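Local coordinates for protein DNA polymerase sliding clamp (Archaeoglobus fulgidus, PDB 1RWZ) that probably encircles DNA as a homotrimeric ring that acts as a moving platform, tethering DNA polymerase and other proteins to it during replication, at residues A[149-154]-A[239-244]; A[139-144]-A[172-177]; A[63-68]-A[89-94]; A[79-84]-A[99-104]; A[129-134]-A[159-164]. All blocks are in the same frame, centred on the assembly; numbering follows the deposited sequence.

Contact 1: residues A[149-154]-A[239-244]; sequences SDQVIF and APRIES
Asp-150 OD2 is held toward the guanidinium of Arg-241 mainly through water. One water accepts from Arg-241 NH2 at 3.1 Å, lying in the guanidinium plane at its edge, and gives OD2 a weak bond. A second donates to OD2 at 2.8 Å, but its weak link to Arg-241 NH1 is doubtful. The place of NH1 is less sure in the model, which affects both the long salt bridge, with OD2 4.0 Å from NH1, and the bond to Gln-151 OE1 at the guanidinium edge. The carboxylate stands nearly perpendicular to the guanidinium (85°), and the backbone O of Asp-150 lies over one guanidinium face. Arg-241 is extended from CG to NE, which carries its head to Asp-150 and Gln-151. Within 149-154, Ser-149 OG accepts from Gln-151 N at 3.1 Å, an ST turn just before strand 151-157. Farther along, Ile-153 meets Glu-243 crosswise, its CD1 3.5 Å from OE2, an oxygen that forms a salt bridge with Arg-190. The contact lays the C-terminal tail, which follows strand 232-238, along the start of strand 151-157 at the surface of the C-terminal domain of the PCNA fold. Gln-151 and Ile-153 also rest on Met-192 of the neighbouring strand 189-194, while Val-152 and Phe-154 pack on Leu-198 of helix 195-201.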
# COMPACT_ATOMS: atom_id res chain seq x y z
N SER A 149 -10.45 -21.61 -9.60
CA SER A 149 -11.68 -22.18 -9.07
C SER A 149 -11.92 -21.81 -7.62
O SER A 149 -11.09 -21.17 -6.98
CB SER A 149 -11.62 -23.71 -9.21
OG SER A 149 -12.78 -24.33 -8.70
N ASP A 150 -13.08 -22.20 -7.10
CA ASP A 150 -13.41 -21.92 -5.71
C ASP A 150 -13.26 -23.22 -4.91
O ASP A 150 -13.55 -23.27 -3.72
CB ASP A 150 -14.83 -21.35 -5.60
CG ASP A 150 -15.89 -22.33 -6.06
OD1 ASP A 150 -15.61 -23.15 -6.95
OD2 ASP A 150 -17.02 -22.25 -5.53
N GLN A 151 -12.78 -24.26 -5.58
CA GLN A 151 -12.55 -25.56 -4.96
C GLN A 151 -11.23 -26.15 -5.45
O GLN A 151 -10.84 -25.96 -6.60
CB GLN A 151 -13.66 -26.54 -5.33
CG GLN A 151 -15.02 -26.14 -4.85
CD GLN A 151 -16.09 -27.08 -5.35
OE1 GLN A 151 -17.20 -27.09 -4.84
NE2 GLN A 151 -15.77 -27.86 -6.38
N VAL A 152 -10.55 -26.88 -4.57
CA VAL A 152 -9.29 -27.51 -4.93
C VAL A 152 -9.21 -28.93 -4.39
O VAL A 152 -9.80 -29.25 -3.36
CB VAL A 152 -8.07 -26.74 -4.37
CG1 VAL A 152 -7.93 -25.41 -5.07
CG2 VAL A 152 -8.23 -26.54 -2.87
N ILE A 153 -8.49 -29.78 -5.11
CA ILE A 153 -8.29 -31.15 -4.68
C ILE A 153 -6.89 -31.27 -4.08
O ILE A 153 -5.93 -30.76 -4.66
CB ILE A 153 -8.37 -32.13 -5.87
CG1 ILE A 153 -9.80 -32.21 -6.39
CG2 ILE A 153 -7.88 -33.51 -5.44
CD1 ILE A 153 -9.95 -33.02 -7.67
N PHE A 154 -6.80 -31.90 -2.91
CA PHE A 154 -5.51 -32.16 -2.28
C PHE A 154 -5.31 -33.64 -2.55
O PHE A 154 -6.18 -34.45 -2.26
CB PHE A 154 -5.55 -31.93 -0.76
CG PHE A 154 -5.44 -30.50 -0.35
CD1 PHE A 154 -5.19 -30.17 0.99
CD2 PHE A 154 -5.60 -29.46 -1.26
CE1 PHE A 154 -5.10 -28.84 1.40
CE2 PHE A 154 -5.52 -28.13 -0.86
CZ PHE A 154 -5.27 -27.82 0.47
N ALA A 239 -13.66 -28.87 6.88
CA ALA A 239 -14.54 -29.95 6.41
C ALA A 239 -14.38 -30.14 4.91
O ALA A 239 -14.14 -29.18 4.17
CB ALA A 239 -16.01 -29.61 6.75
N PRO A 240 -14.52 -31.38 4.42
CA PRO A 240 -14.38 -31.67 3.00
C PRO A 240 -15.65 -31.56 2.16
O PRO A 240 -16.76 -31.56 2.70
CB PRO A 240 -13.86 -33.10 3.00
CG PRO A 240 -14.70 -33.71 4.11
CD PRO A 240 -14.68 -32.63 5.20
N ARG A 241 -15.46 -31.44 0.85
CA ARG A 241 -16.56 -31.41 -0.10
C ARG A 241 -16.48 -32.80 -0.73
O ARG A 241 -15.60 -33.58 -0.37
CB ARG A 241 -16.36 -30.31 -1.15
CG ARG A 241 -16.44 -28.89 -0.58
CD ARG A 241 -16.44 -27.81 -1.67
NE ARG A 241 -16.55 -26.47 -1.08
CZ ARG A 241 -16.80 -25.36 -1.77
NH1 ARG A 241 -16.99 -25.41 -3.08
NH2 ARG A 241 -16.88 -24.19 -1.15
N ILE A 242 -17.37 -33.11 -1.66
CA ILE A 242 -17.35 -34.42 -2.31
C ILE A 242 -16.27 -34.50 -3.39
O ILE A 242 -16.34 -33.77 -4.38
CB ILE A 242 -18.73 -34.75 -2.93
CG1 ILE A 242 -19.81 -34.76 -1.84
CG2 ILE A 242 -18.67 -36.10 -3.65
CD1 ILE A 242 -19.58 -35.80 -0.77
N GLU A 243 -15.29 -35.38 -3.21
CA GLU A 243 -14.21 -35.55 -4.19
C GLU A 243 -14.54 -36.77 -5.04
O GLU A 243 -14.69 -37.88 -4.52
CB GLU A 243 -12.87 -35.76 -3.48
CG GLU A 243 -11.63 -35.53 -4.35
CD GLU A 243 -11.51 -36.51 -5.51
OE1 GLU A 243 -11.48 -37.73 -5.27
OE2 GLU A 243 -11.44 -36.05 -6.67
N SER A 244 -14.65 -36.58 -6.35
CA SER A 244 -14.99 -37.68 -7.25
C SER A 244 -14.39 -37.55 -8.65
O SER A 244 -13.49 -36.70 -8.85
CB SER A 244 -16.51 -37.79 -7.36
OG SER A 244 -17.08 -36.54 -7.73
O HOH W 1 -17.08 -21.30 -2.20
O HOH W 2 -19.16 -23.88 -4.84

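Contact 2: residues A[139-144]-A[172-177]; sequences KKAIAA and IVFHMT
Ala-141 and Phe-174 form a CH-pi contact between helix and strand. The methyl CB of Ala-141 sits over one face of the ring, 3.8 Å from its centroid and 21° off the normal. It is displaced toward the rim on the CG side, where CB comes within 3.6 Å of Phe-174 CG. A chi1 of 163° carries the ring toward the helix, and chi2 of 82° turns a face to Ala-141 CB. The second interaction is purely aliphatic: Ala-144 CB meets Ile-172 CD1 at 3.3 Å, tighter than an ordinary van der Waals contact. Ile-172 is extended about both chi1 and chi2, which sends the terminal methyl out to the helix. The alanines are one helical turn apart and their partners are alternate residues of the strand, consistent with a close approach of helix and sheet. All four residues are buried. In the C-terminal domain of the PCNA fold, helix 135-146 here packs against strand 170-176, outermost within this chain in a four-stranded antiparallel sheet, with Ile-163 of the adjacent strand 160-166 touching both Ala-141 and Phe-174. Through strand 170-176 the sheet continues into a second subunit, where Ile-172 packs on Val-104 of that chain.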
# COMPACT_ATOMS: atom_id res chain seq x y z
N LYS A 139 0.76 -21.14 0.66
CA LYS A 139 -0.03 -19.93 0.48
C LYS A 139 -0.05 -19.52 -0.99
O LYS A 139 -1.09 -19.12 -1.51
CB LYS A 139 0.55 -18.81 1.35
CG LYS A 139 -0.22 -17.50 1.34
CD LYS A 139 0.29 -16.59 2.45
CE LYS A 139 -0.47 -15.27 2.51
NZ LYS A 139 -0.12 -14.49 3.74
N LYS A 140 1.09 -19.61 -1.66
CA LYS A 140 1.19 -19.26 -3.07
C LYS A 140 0.38 -20.23 -3.93
O LYS A 140 -0.24 -19.83 -4.91
CB LYS A 140 2.65 -19.26 -3.52
CG LYS A 140 3.48 -18.12 -2.96
CD LYS A 140 4.96 -18.33 -3.29
CE LYS A 140 5.82 -17.20 -2.76
NZ LYS A 140 5.52 -15.91 -3.44
N ALA A 141 0.40 -21.51 -3.56
CA ALA A 141 -0.33 -22.52 -4.30
C ALA A 141 -1.83 -22.22 -4.23
O ALA A 141 -2.53 -22.27 -5.24
CB ALA A 141 -0.05 -23.91 -3.73
N ILE A 142 -2.30 -21.90 -3.03
CA ILE A 142 -3.71 -21.58 -2.82
C ILE A 142 -4.08 -20.31 -3.58
O ILE A 142 -5.17 -20.21 -4.15
CB ILE A 142 -4.03 -21.40 -1.31
CG1 ILE A 142 -3.74 -22.70 -0.56
CG2 ILE A 142 -5.49 -20.99 -1.11
CD1 ILE A 142 -4.48 -23.93 -1.10
N ALA A 143 -3.18 -19.34 -3.60
CA ALA A 143 -3.43 -18.09 -4.31
C ALA A 143 -3.58 -18.34 -5.81
O ALA A 143 -4.41 -17.73 -6.47
CB ALA A 143 -2.30 -17.09 -4.05
N ALA A 144 -2.76 -19.25 -6.34
CA ALA A 144 -2.82 -19.58 -7.76
C ALA A 144 -4.13 -20.32 -8.07
O ALA A 144 -4.81 -20.01 -9.05
CB ALA A 144 -1.63 -20.46 -8.14
N ILE A 172 -4.99 -25.70 -13.01
CA ILE A 172 -3.71 -25.46 -12.39
C ILE A 172 -3.36 -26.62 -11.46
O ILE A 172 -4.23 -27.15 -10.76
CB ILE A 172 -3.72 -24.13 -11.61
CG1 ILE A 172 -2.30 -23.72 -11.24
CG2 ILE A 172 -4.58 -24.25 -10.36
CD1 ILE A 172 -2.18 -22.26 -10.88
N VAL A 173 -2.10 -27.02 -11.49
CA VAL A 173 -1.63 -28.10 -10.64
C VAL A 173 -0.34 -27.69 -9.95
O VAL A 173 0.61 -27.26 -10.60
CB VAL A 173 -1.33 -29.38 -11.46
CG1 VAL A 173 -0.72 -30.45 -10.56
CG2 VAL A 173 -2.61 -29.90 -12.11
N PHE A 174 -0.35 -27.79 -8.63
CA PHE A 174 0.82 -27.49 -7.81
C PHE A 174 1.28 -28.88 -7.41
O PHE A 174 0.48 -29.69 -6.95
CB PHE A 174 0.41 -26.70 -6.56
CG PHE A 174 1.46 -26.70 -5.47
CD1 PHE A 174 2.54 -25.83 -5.52
CD2 PHE A 174 1.37 -27.61 -4.42
CE1 PHE A 174 3.52 -25.86 -4.52
CE2 PHE A 174 2.34 -27.65 -3.42
CZ PHE A 174 3.42 -26.77 -3.47
N HIS A 175 2.57 -29.17 -7.58
CA HIS A 175 3.06 -30.49 -7.24
C HIS A 175 4.47 -30.46 -6.69
O HIS A 175 5.35 -29.80 -7.25
CB HIS A 175 3.01 -31.40 -8.47
CG HIS A 175 3.61 -32.75 -8.25
ND1 HIS A 175 4.31 -33.43 -9.23
CD2 HIS A 175 3.61 -33.56 -7.16
CE1 HIS A 175 4.71 -34.60 -8.75
NE2 HIS A 175 4.30 -34.70 -7.50
N MET A 176 4.67 -31.18 -5.60
CA MET A 176 5.98 -31.29 -4.97
C MET A 176 6.24 -32.76 -4.66
O MET A 176 5.39 -33.44 -4.08
CB MET A 176 6.05 -30.47 -3.69
CG MET A 176 6.31 -28.99 -3.93
SD MET A 176 6.52 -28.09 -2.39
CE MET A 176 8.14 -28.58 -1.93
N THR A 177 7.41 -33.24 -5.06
CA THR A 177 7.79 -34.62 -4.81
C THR A 177 8.33 -34.77 -3.40
O THR A 177 8.59 -33.78 -2.72
CB THR A 177 8.88 -35.08 -5.79
OG1 THR A 177 10.03 -34.24 -5.63
CG2 THR A 177 8.40 -35.01 -7.23

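Contact 3: residues A[63-68]-A[89-94]; sequences EEKTIG and LIVEDE
Lys-65 reaches across to Asp-93, joining strand 65-70 of one antiparallel sheet to the loop that follows strand 86-91 of another, within the N-terminal domain of the PCNA fold. Its ammonium NZ donates to the backbone O of Asp-93 at 3.2 Å, nearly along the C=O axis (161°). The side chain is extended as far as CD and then bends (chi3 -61°), which brings NZ to the carbonyl and within 3.6 Å of Val-91 CG1. Ile-67 CD1 and Val-91 CG2 also make a looser apolar contact at 4.4 Å. In the next shell, Leu-110 touches both Ile-67 and Val-91, while Leu-97 of strand 96-101 packs on Val-91 and Ile-2 of strand 2-7 touches Lys-65. Glu-94 OE2 stands 6.7 Å from Lys-65 NZ, so its charge could favour the ammonium from a distance without contact. The loop that presents the accepting carbonyl is itself fastened by Asp-93 OD2, which accepts from Ser-95 N.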
# COMPACT_ATOMS: atom_id res chain seq x y z
N GLU A 63 -3.50 -20.19 39.41
CA GLU A 63 -4.19 -21.42 39.09
C GLU A 63 -4.57 -21.35 37.61
O GLU A 63 -4.57 -20.27 37.03
CB GLU A 63 -5.46 -21.58 39.94
CG GLU A 63 -6.58 -20.58 39.62
CD GLU A 63 -6.32 -19.19 40.15
OE1 GLU A 63 -7.12 -18.28 39.86
OE2 GLU A 63 -5.31 -19.00 40.87
N GLU A 64 -4.86 -22.50 37.01
CA GLU A 64 -5.25 -22.50 35.60
C GLU A 64 -6.57 -21.75 35.53
O GLU A 64 -7.47 -21.99 36.34
CB GLU A 64 -5.41 -23.93 35.09
CG GLU A 64 -4.15 -24.76 35.21
CD GLU A 64 -4.22 -26.04 34.40
OE1 GLU A 64 -5.28 -26.70 34.44
OE2 GLU A 64 -3.22 -26.40 33.74
N LYS A 65 -6.70 -20.85 34.57
CA LYS A 65 -7.91 -20.06 34.45
C LYS A 65 -8.41 -19.92 33.02
O LYS A 65 -7.62 -19.88 32.08
CB LYS A 65 -7.68 -18.66 35.04
CG LYS A 65 -8.91 -17.76 35.00
CD LYS A 65 -8.55 -16.32 35.34
CE LYS A 65 -7.97 -16.20 36.74
NZ LYS A 65 -7.54 -14.80 37.04
N THR A 66 -9.73 -19.85 32.88
CA THR A 66 -10.36 -19.69 31.58
C THR A 66 -11.07 -18.35 31.58
O THR A 66 -11.80 -18.03 32.52
CB THR A 66 -11.40 -20.79 31.32
OG1 THR A 66 -10.77 -22.08 31.37
CG2 THR A 66 -12.05 -20.59 29.95
N ILE A 67 -10.85 -17.55 30.54
CA ILE A 67 -11.52 -16.25 30.44
C ILE A 67 -12.26 -16.17 29.11
O ILE A 67 -11.92 -16.87 28.15
CB ILE A 67 -10.51 -15.07 30.53
CG1 ILE A 67 -9.45 -15.19 29.42
CG2 ILE A 67 -9.85 -15.05 31.90
CD1 ILE A 67 -8.53 -13.99 29.32
N GLY A 68 -13.29 -15.33 29.07
CA GLY A 68 -14.06 -15.14 27.85
C GLY A 68 -13.61 -13.82 27.25
O GLY A 68 -13.63 -12.80 27.93
N LEU A 89 -0.14 -9.07 29.45
CA LEU A 89 -1.56 -9.33 29.65
C LEU A 89 -1.73 -9.63 31.12
O LEU A 89 -1.01 -10.45 31.69
CB LEU A 89 -2.02 -10.54 28.83
CG LEU A 89 -1.84 -10.48 27.31
CD1 LEU A 89 -2.36 -11.77 26.69
CD2 LEU A 89 -2.57 -9.27 26.74
N ILE A 90 -2.69 -8.96 31.75
CA ILE A 90 -2.94 -9.16 33.17
C ILE A 90 -4.42 -9.35 33.47
O ILE A 90 -5.26 -8.63 32.94
CB ILE A 90 -2.45 -7.96 34.01
CG1 ILE A 90 -0.95 -7.74 33.80
CG2 ILE A 90 -2.75 -8.20 35.48
CD1 ILE A 90 -0.43 -6.48 34.48
N VAL A 91 -4.72 -10.34 34.31
CA VAL A 91 -6.08 -10.60 34.74
C VAL A 91 -5.97 -10.77 36.25
O VAL A 91 -5.49 -11.80 36.73
CB VAL A 91 -6.67 -11.89 34.13
CG1 VAL A 91 -8.09 -12.11 34.65
CG2 VAL A 91 -6.68 -11.78 32.61
N GLU A 92 -6.37 -9.74 36.98
CA GLU A 92 -6.29 -9.75 38.44
C GLU A 92 -7.53 -10.34 39.10
O GLU A 92 -7.45 -10.91 40.18
CB GLU A 92 -6.07 -8.32 38.95
CG GLU A 92 -4.94 -7.60 38.25
CD GLU A 92 -4.69 -6.22 38.81
OE1 GLU A 92 -5.65 -5.41 38.84
OE2 GLU A 92 -3.55 -5.93 39.21
N ASP A 93 -8.68 -10.19 38.45
CA ASP A 93 -9.93 -10.73 38.97
C ASP A 93 -10.54 -11.69 37.96
O ASP A 93 -9.94 -12.71 37.61
CB ASP A 93 -10.92 -9.61 39.31
CG ASP A 93 -10.96 -8.51 38.26
OD1 ASP A 93 -10.02 -7.68 38.22
OD2 ASP A 93 -11.93 -8.48 37.47
N GLU A 94 -11.74 -11.36 37.48
CA GLU A 94 -12.41 -12.21 36.50
C GLU A 94 -13.21 -11.39 35.50
O GLU A 94 -13.74 -11.93 34.53
CB GLU A 94 -13.34 -13.20 37.20
CG GLU A 94 -12.63 -14.25 38.03
CD GLU A 94 -13.60 -15.24 38.65
OE1 GLU A 94 -14.37 -15.87 37.90
OE2 GLU A 94 -13.59 -15.39 39.89

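Contact 4: residues A[79-84]-A[99-104]; sequences KSISTK and VKFGSV
Phe-101 gives up the largest area here, and Ile-81 lies squarely over one of its faces. Ile-81 CG1 stands 3.5 Å from the ring centroid and only 10° off the normal, a CH-pi contact in which the methylene carbon lies over the ring centre. CD1 continues past it toward the CD2–CE2 side, 3.8 Å from Phe-101 CE2, and ends 4.3 Å from Val-99 CG1. The opposite face of the ring is taken by Val-104 CB, offset toward the rim, so the ring is sandwiched between aliphatic groups. Phe-101 carries its CG between the backbone N and the carbonyl carbon (chi1 59°), folding the ring back over its own hairpin. A type II' beta turn from Phe-101 to Val-104, with Gly-102 at the positive phi, closes this hairpin of strands 96-101 and 104-109 in the N-terminal domain of the PCNA fold. Facing it is the loop that leads from helix 71-78 to strand 86-91. Ser-80, third in buried area, brings OG to 3.7 Å from Phe-101 CZ at an oblique angle, while the hydroxyl's hydrogen bond goes to Ile-77 O of helix 71-78. Val-104 pairs in an antiparallel ladder with a strand of the third subunit, and Ser-80 touches Lys-147 of the third subunit.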
# COMPACT_ATOMS: atom_id res chain seq x y z
N LYS A 79 -4.19 -3.78 16.48
CA LYS A 79 -3.75 -3.04 15.31
C LYS A 79 -2.92 -1.82 15.71
O LYS A 79 -2.17 -1.28 14.90
CB LYS A 79 -4.95 -2.60 14.47
CG LYS A 79 -5.69 -3.76 13.82
CD LYS A 79 -6.93 -3.29 13.08
CE LYS A 79 -7.64 -4.46 12.42
NZ LYS A 79 -8.86 -4.03 11.69
N SER A 80 -3.05 -1.39 16.96
CA SER A 80 -2.30 -0.24 17.44
C SER A 80 -1.01 -0.72 18.12
O SER A 80 -0.19 0.07 18.57
CB SER A 80 -3.14 0.58 18.43
OG SER A 80 -3.46 -0.16 19.59
N ILE A 81 -0.85 -2.04 18.17
CA ILE A 81 0.34 -2.64 18.77
C ILE A 81 1.34 -2.97 17.66
O ILE A 81 0.96 -3.46 16.59
CB ILE A 81 -0.01 -3.94 19.53
CG1 ILE A 81 -1.00 -3.63 20.65
CG2 ILE A 81 1.26 -4.57 20.09
CD1 ILE A 81 -1.46 -4.86 21.44
N SER A 82 2.62 -2.71 17.92
CA SER A 82 3.67 -2.99 16.95
C SER A 82 4.15 -4.43 17.12
O SER A 82 4.13 -4.96 18.23
CB SER A 82 4.84 -2.03 17.15
OG SER A 82 5.94 -2.41 16.34
N THR A 83 4.58 -5.05 16.03
CA THR A 83 5.07 -6.42 16.10
C THR A 83 6.31 -6.48 16.99
O THR A 83 6.62 -7.52 17.57
CB THR A 83 5.44 -6.97 14.70
OG1 THR A 83 6.43 -6.12 14.10
CG2 THR A 83 4.21 -7.04 13.81
N LYS A 84 7.00 -5.34 17.11
CA LYS A 84 8.21 -5.26 17.93
C LYS A 84 7.97 -4.78 19.36
O LYS A 84 8.91 -4.66 20.15
CB LYS A 84 9.23 -4.35 17.24
CG LYS A 84 9.81 -4.96 15.98
CD LYS A 84 10.90 -4.07 15.38
CE LYS A 84 11.59 -4.76 14.22
NZ LYS A 84 12.70 -3.93 13.66
N VAL A 99 -4.17 -4.90 29.01
CA VAL A 99 -3.23 -5.13 27.92
C VAL A 99 -2.28 -3.95 27.93
O VAL A 99 -2.68 -2.82 27.66
CB VAL A 99 -3.96 -5.19 26.56
CG1 VAL A 99 -2.96 -5.47 25.44
CG2 VAL A 99 -5.03 -6.26 26.60
N LYS A 100 -1.02 -4.20 28.26
CA LYS A 100 -0.04 -3.13 28.33
C LYS A 100 1.08 -3.27 27.31
O LYS A 100 1.65 -4.34 27.14
CB LYS A 100 0.56 -3.06 29.73
CG LYS A 100 -0.47 -2.90 30.84
CD LYS A 100 0.18 -2.41 32.12
CE LYS A 100 1.24 -3.36 32.61
NZ LYS A 100 1.96 -2.80 33.79
N PHE A 101 1.39 -2.16 26.64
CA PHE A 101 2.45 -2.13 25.65
C PHE A 101 2.88 -0.67 25.49
O PHE A 101 2.04 0.23 25.53
CB PHE A 101 1.97 -2.72 24.32
CG PHE A 101 0.78 -2.02 23.74
CD1 PHE A 101 0.94 -0.99 22.81
CD2 PHE A 101 -0.52 -2.38 24.11
CE1 PHE A 101 -0.16 -0.33 22.27
CE2 PHE A 101 -1.63 -1.73 23.57
CZ PHE A 101 -1.45 -0.70 22.64
N GLY A 102 4.18 -0.44 25.32
CA GLY A 102 4.64 0.93 25.19
C GLY A 102 4.23 1.68 26.44
O GLY A 102 4.39 1.17 27.55
N SER A 103 3.67 2.87 26.28
CA SER A 103 3.23 3.67 27.42
C SER A 103 1.71 3.60 27.55
O SER A 103 1.10 4.45 28.20
CB SER A 103 3.65 5.13 27.24
OG SER A 103 5.06 5.25 27.22
N VAL A 104 1.12 2.57 26.96
CA VAL A 104 -0.33 2.41 26.97
C VAL A 104 -0.84 1.22 27.78
O VAL A 104 -0.23 0.15 27.80
CB VAL A 104 -0.85 2.27 25.53
CG1 VAL A 104 -2.31 1.87 25.51
CG2 VAL A 104 -0.64 3.59 24.79

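Contact 5: residues A[129-134]-A[159-164]; sequences AKIVMD and EGFRIE
Ile-131 and Phe-161 are the point of nearest backbone approach, 7.5 Å between CA atoms, and no hydrogen bond joins 129-134 to 159-164. The side chains bridge the gap. Those of Ile-131 and Phe-161 cross at about a right angle, and the isoleucine straddles the root of the ring: its CD1 lies 3.9 Å from Phe-161 CD1, while its CG2 reaches 4.0 Å from Phe-161 CD2. The isoleucine holds an unusual chi2 of 103°, which turns CD1 to that flank of the ring. The contact joins two sheets, strand 129-134 in the long antiparallel sheet and strand 160-166 in the four-stranded one, through buried side chains within the C-terminal domain of the PCNA fold. Met-133 adds a Met-aromatic contact, with SD 4.3 Å from Phe-161 CE2 and 5.4 Å from the ring centroid, approaching obliquely. Its neighbours Leu-181, Phe-174 and Phe-138 belong to the same apolar interior, and Phe-161 itself also packs on Ile-213 of strand 210-215. Just beyond Met-133 the strand gives way to helix 135-146, where Asp-134 serves as N-cap, its OD2 accepting from Glu-137 N.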
# COMPACT_ATOMS: atom_id res chain seq x y z
N ALA A 129 -1.96 -39.58 5.31
CA ALA A 129 -0.94 -38.75 4.67
C ALA A 129 -0.46 -37.60 5.54
O ALA A 129 -1.26 -36.88 6.14
CB ALA A 129 -1.46 -38.21 3.35
N LYS A 130 0.86 -37.42 5.60
CA LYS A 130 1.46 -36.34 6.38
C LYS A 130 2.44 -35.63 5.46
O LYS A 130 3.38 -36.24 4.95
CB LYS A 130 2.19 -36.89 7.60
CG LYS A 130 2.79 -35.80 8.47
CD LYS A 130 3.56 -36.39 9.64
CE LYS A 130 4.23 -35.28 10.45
NZ LYS A 130 5.05 -35.85 11.56
N ILE A 131 2.22 -34.33 5.27
CA ILE A 131 3.06 -33.53 4.39
C ILE A 131 3.57 -32.30 5.14
O ILE A 131 2.78 -31.55 5.70
CB ILE A 131 2.24 -33.04 3.16
CG1 ILE A 131 1.58 -34.23 2.45
CG2 ILE A 131 3.14 -32.30 2.19
CD1 ILE A 131 0.09 -34.36 2.74
N VAL A 132 4.88 -32.10 5.14
CA VAL A 132 5.47 -30.95 5.81
C VAL A 132 6.15 -30.08 4.76
O VAL A 132 6.98 -30.56 3.98
CB VAL A 132 6.50 -31.37 6.89
CG1 VAL A 132 7.05 -30.13 7.61
CG2 VAL A 132 5.84 -32.30 7.90
N MET A 133 5.78 -28.80 4.73
CA MET A 133 6.32 -27.87 3.75
C MET A 133 6.35 -26.45 4.30
O MET A 133 5.97 -26.20 5.45
CB MET A 133 5.45 -27.89 2.48
CG MET A 133 4.01 -27.46 2.73
SD MET A 133 2.94 -27.63 1.27
CE MET A 133 3.69 -26.43 0.20
N ASP A 134 6.82 -25.52 3.48
CA ASP A 134 6.87 -24.12 3.87
C ASP A 134 5.47 -23.54 3.70
O ASP A 134 4.85 -23.74 2.65
CB ASP A 134 7.84 -23.36 2.97
CG ASP A 134 7.94 -21.90 3.35
OD1 ASP A 134 8.69 -21.58 4.30
OD2 ASP A 134 7.25 -21.07 2.72
N GLU A 159 4.18 -40.62 -5.11
CA GLU A 159 4.83 -39.67 -6.02
C GLU A 159 4.84 -38.22 -5.53
O GLU A 159 5.34 -37.33 -6.24
CB GLU A 159 4.18 -39.72 -7.40
CG GLU A 159 4.48 -40.97 -8.20
CD GLU A 159 3.91 -40.90 -9.61
OE1 GLU A 159 4.24 -39.94 -10.33
OE2 GLU A 159 3.14 -41.81 -9.99
N GLY A 160 4.29 -37.96 -4.35
CA GLY A 160 4.30 -36.60 -3.85
C GLY A 160 2.96 -36.01 -3.47
O GLY A 160 1.97 -36.73 -3.30
N PHE A 161 2.93 -34.69 -3.34
CA PHE A 161 1.73 -33.95 -2.95
C PHE A 161 1.30 -32.98 -4.03
O PHE A 161 2.10 -32.20 -4.55
CB PHE A 161 2.01 -33.19 -1.65
CG PHE A 161 0.88 -32.34 -1.18
CD1 PHE A 161 -0.37 -32.90 -0.89
CD2 PHE A 161 1.05 -30.97 -1.00
CE1 PHE A 161 -1.42 -32.11 -0.44
CE2 PHE A 161 0.01 -30.17 -0.54
CZ PHE A 161 -1.23 -30.74 -0.26
N ARG A 162 0.01 -33.01 -4.37
CA ARG A 162 -0.52 -32.12 -5.40
C ARG A 162 -1.75 -31.37 -4.92
O ARG A 162 -2.52 -31.87 -4.10
CB ARG A 162 -0.90 -32.90 -6.66
CG ARG A 162 0.21 -33.74 -7.26
CD ARG A 162 -0.17 -34.21 -8.66
NE ARG A 162 0.78 -35.17 -9.20
CZ ARG A 162 0.78 -36.47 -8.92
NH1 ARG A 162 -0.14 -36.97 -8.10
NH2 ARG A 162 1.69 -37.27 -9.46
N ILE A 163 -1.91 -30.15 -5.44
CA ILE A 163 -3.07 -29.31 -5.16
C ILE A 163 -3.55 -28.98 -6.57
O ILE A 163 -2.81 -28.37 -7.35
CB ILE A 163 -2.70 -28.02 -4.42
CG1 ILE A 163 -2.22 -28.35 -2.99
CG2 ILE A 163 -3.92 -27.09 -4.34
CD1 ILE A 163 -1.78 -27.13 -2.20
N GLU A 164 -4.77 -29.38 -6.91
CA GLU A 164 -5.29 -29.15 -8.25
C GLU A 164 -6.60 -28.37 -8.27
O GLU A 164 -7.46 -28.55 -7.42
CB GLU A 164 -5.51 -30.49 -8.95
CG GLU A 164 -4.41 -31.51 -8.68
CD GLU A 164 -4.67 -32.85 -9.34
OE1 GLU A 164 -5.83 -33.32 -9.33
OE2 GLU A 164 -3.70 -33.45 -9.86

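Along the chain, contacts 3 and 4 come first, their segments alternating within the N-terminal domain; contacts 5, 2 and 1 follow in that order of their first segments, likewise interlaced, in the C-terminal domain. The centres of contacts 3 and 4 are 20 Å apart. Contact 5 has its centre 10 Å from that of contact 2 and 15 Å from that of contact 1. The two groups lie on different domains, 36 to 42 Å apart between centres. Contacts 3 and 4 share neighbouring strands 86-91 and 96-101. Contacts 1, 2 and 5 all reach the four-stranded sheet, and strand 129-134 of contact 5 runs into helix 135-146 of contact 2. Contacts 2 and 4 lie where sheets run on across subunit interfaces, closing the trimeric ring head to tail.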